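Local coordinates for histidinol-phosphate aminotransferase (Clostridium acetobutylicum, PDB 3FTB), which is probably a pyridoxal 5'-phosphate-dependent aminotransferase that acts on histidinol phosphate, at residues G287-V292 with V300-E305. Numbering follows the deposited sequence.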
loop_
_atom_site.group_PDB
_atom_site.type_symbol
_atom_site.label_atom_id
_atom_site.label_comp_id
_atom_site.label_asym_id
_atom_site.label_seq_id
_atom_site.Cartn_x
_atom_site.Cartn_y
_atom_site.Cartn_z
ATOM N N GLY A 287 -25.377 34.477 -11.795
ATOM C CA GLY A 287 -25.643 35.603 -10.919
ATOM C C GLY A 287 -25.158 35.497 -9.485
ATOM O O GLY A 287 -24.686 36.487 -8.905
ATOM N N PHE A 288 -25.280 34.312 -8.894
ATOM C CA PHE A 288 -24.824 34.139 -7.520
ATOM C C PHE A 288 -23.328 33.881 -7.488
ATOM O O PHE A 288 -22.703 33.953 -6.428
ATOM C CB PHE A 288 -25.592 33.035 -6.791
ATOM C CG PHE A 288 -25.593 31.725 -7.504
ATOM C CD1 PHE A 288 -24.533 30.865 -7.377
ATOM C CD2 PHE A 288 -26.670 31.349 -8.286
ATOM C CE1 PHE A 288 -24.536 29.655 -8.023
ATOM C CE2 PHE A 288 -26.679 30.142 -8.938
ATOM C CZ PHE A 288 -25.613 29.292 -8.807
ATOM N N ILE A 289 -22.759 33.595 -8.659
ATOM C CA ILE A 289 -21.312 33.510 -8.790
ATOM C C ILE A 289 -20.727 34.911 -8.757
ATOM O O ILE A 289 -20.674 35.593 -9.777
ATOM C CB ILE A 289 -20.873 32.813 -10.077
ATOM C CG1 ILE A 289 -21.500 31.422 -10.181
ATOM C CG2 ILE A 289 -19.347 32.704 -10.113
ATOM C CD1 ILE A 289 -20.697 30.354 -9.498
ATOM N N LYS A 290 -20.304 35.317 -7.563
ATOM C CA LYS A 290 -19.796 36.656 -7.289
ATOM C C LYS A 290 -18.374 36.820 -7.807
ATOM O O LYS A 290 -18.017 37.864 -8.363
ATOM C CB LYS A 290 -19.866 36.938 -5.780
ATOM C CG LYS A 290 -18.833 37.930 -5.276
ATOM C CD LYS A 290 -18.957 38.148 -3.763
ATOM C CE LYS A 290 -20.105 39.089 -3.426
ATOM N NZ LYS A 290 -20.276 39.320 -1.956
ATOM N N ARG A 291 -17.562 35.784 -7.620
ATOM C CA ARG A 291 -16.200 35.777 -8.138
ATOM C C ARG A 291 -15.700 34.373 -8.443
ATOM O O ARG A 291 -15.847 33.441 -7.642
ATOM C CB ARG A 291 -15.232 36.463 -7.171
ATOM C CG ARG A 291 -13.790 36.403 -7.651
ATOM C CD ARG A 291 -12.802 37.037 -6.682
ATOM N NE ARG A 291 -11.435 36.932 -7.198
ATOM C CZ ARG A 291 -10.349 37.391 -6.581
ATOM N NH1 ARG A 291 -10.443 38.005 -5.409
ATOM N NH2 ARG A 291 -9.160 37.238 -7.145
ATOM N N VAL A 292 -15.105 34.238 -9.621
ATOM C CA VAL A 292 -14.378 33.038 -10.002
ATOM C C VAL A 292 -12.862 33.294 -9.870
ATOM O O VAL A 292 -12.312 34.188 -10.527
ATOM C CB VAL A 292 -14.743 32.628 -11.461
ATOM C CG1 VAL A 292 -13.957 31.416 -11.920
ATOM C CG2 VAL A 292 -16.231 32.376 -11.582
ATOM N N VAL A 300 -12.121 24.806 -10.069
ATOM C CA VAL A 300 -12.294 26.253 -9.965
ATOM C C VAL A 300 -12.958 26.643 -8.628
ATOM O O VAL A 300 -13.959 26.039 -8.234
ATOM C CB VAL A 300 -13.154 26.765 -11.150
ATOM C CG1 VAL A 300 -14.534 26.095 -11.137
ATOM C CG2 VAL A 300 -13.272 28.279 -11.129
ATOM N N LEU A 301 -12.399 27.637 -7.930
ATOM C CA LEU A 301 -12.979 28.123 -6.663
ATOM C C LEU A 301 -13.860 29.370 -6.843
ATOM O O LEU A 301 -13.382 30.440 -7.245
ATOM C CB LEU A 301 -11.882 28.434 -5.630
ATOM C CG LEU A 301 -12.344 29.008 -4.284
ATOM C CD1 LEU A 301 -12.850 27.894 -3.382
ATOM C CD2 LEU A 301 -11.232 29.798 -3.598
ATOM N N CYS A 302 -15.138 29.232 -6.510
ATOM C CA CYS A 302 -16.095 30.320 -6.673
ATOM C C CYS A 302 -16.544 30.928 -5.334
ATOM O O CYS A 302 -16.818 30.219 -4.367
ATOM C CB CYS A 302 -17.293 29.846 -7.512
ATOM S SG CYS A 302 -16.832 29.212 -9.158
ATOM N N ARG A 303 -16.568 32.253 -5.285
ATOM C CA ARG A 303 -17.184 32.993 -4.182
ATOM C C ARG A 303 -18.641 33.256 -4.551
ATOM O O ARG A 303 -18.938 33.602 -5.690
ATOM C CB ARG A 303 -16.455 34.315 -3.981
ATOM C CG ARG A 303 -16.890 35.092 -2.771
ATOM C CD ARG A 303 -16.203 34.596 -1.524
ATOM N NE ARG A 303 -16.712 35.268 -0.332
ATOM C CZ ARG A 303 -16.148 36.332 0.232
ATOM N NH1 ARG A 303 -16.687 36.871 1.318
ATOM N NH2 ARG A 303 -15.043 36.852 -0.282
ATOM N N LEU A 304 -19.549 33.090 -3.595
ATOM C CA LEU A 304 -20.989 33.183 -3.864
ATOM C C LEU A 304 -21.634 34.400 -3.204
ATOM O O LEU A 304 -20.968 35.151 -2.484
ATOM C CB LEU A 304 -21.709 31.909 -3.410
ATOM C CG LEU A 304 -21.300 30.577 -4.041
ATOM C CD1 LEU A 304 -22.305 29.495 -3.656
ATOM C CD2 LEU A 304 -21.188 30.700 -5.549
ATOM N N GLU A 305 -22.932 34.578 -3.451
ATOM C CA GLU A 305 -23.660 35.773 -3.021
ATOM C C GLU A 305 -25.175 35.549 -2.986
ATOM O O GLU A 305 -25.773 35.145 -3.987
ATOM C CB GLU A 305 -23.338 36.942 -3.950
ATOM C CG GLU A 305 -23.857 38.276 -3.463
ATOM C CD GLU A 305 -23.806 39.327 -4.546
ATOM O OE1 GLU A 305 -23.907 38.947 -5.732
ATOM O OE2 GLU A 305 -23.665 40.525 -4.218
HETATM O O HOH W 1 -18.977 37.001 -0.559
#
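Two residues, Lys290 and Arg291, stand opposite the single Arg303 where strands 289-292 and 300-304 run antiparallel, their axes 4.6 Å apart at 147°. Arg303 O accepts two backbone hydrogen bonds from the same face of its carbonyl plane: a bent one from Lys290 N (2.9 Å, 136° at the hydrogen) and a straighter, longer one from Arg291 N. Arg303 N in turn gives a hydrogen bond of 2.7 Å to Arg291 O. Beyond the bulge, Leu304 CD2 sits at the edge of the Phe288 ring, in its plane, 3.8 Å from Phe288 CD1, and also meets Ile289 CD1, which reaches on to Cys302 CB. Val292 sets CG2 beside Cys302 SG (4.0 Å), while its CG1, anti to the backbone N, presses on Val300 CG2 at 3.3 Å, closer than two methyls normally come. Residues of helix 262-285 such as Leu283 pack on Val300 and Cys302 here. Lys290 lies alongside Arg303, CD against CG; its chain, bent at chi3 (-79°), then crosses the Glu305 side chain at about a right angle, CE against CG. Lys290 NZ stays 4.2 Å from Glu305 OE2, too far for a salt bridge, and gives a hydrogen bond to a water that returns a weak one to Leu304 O. Arg303 NE is hydrogen-bonded to Ser335 OG and Arg291 NH1 to Asn130 OD1. The pairing is a beta hairpin with a classic bulge, in which 289-293 forms an outermost strand of the five-stranded sheet within this class I/II aminotransferase chain and 299-304 joins it to strand 336-340.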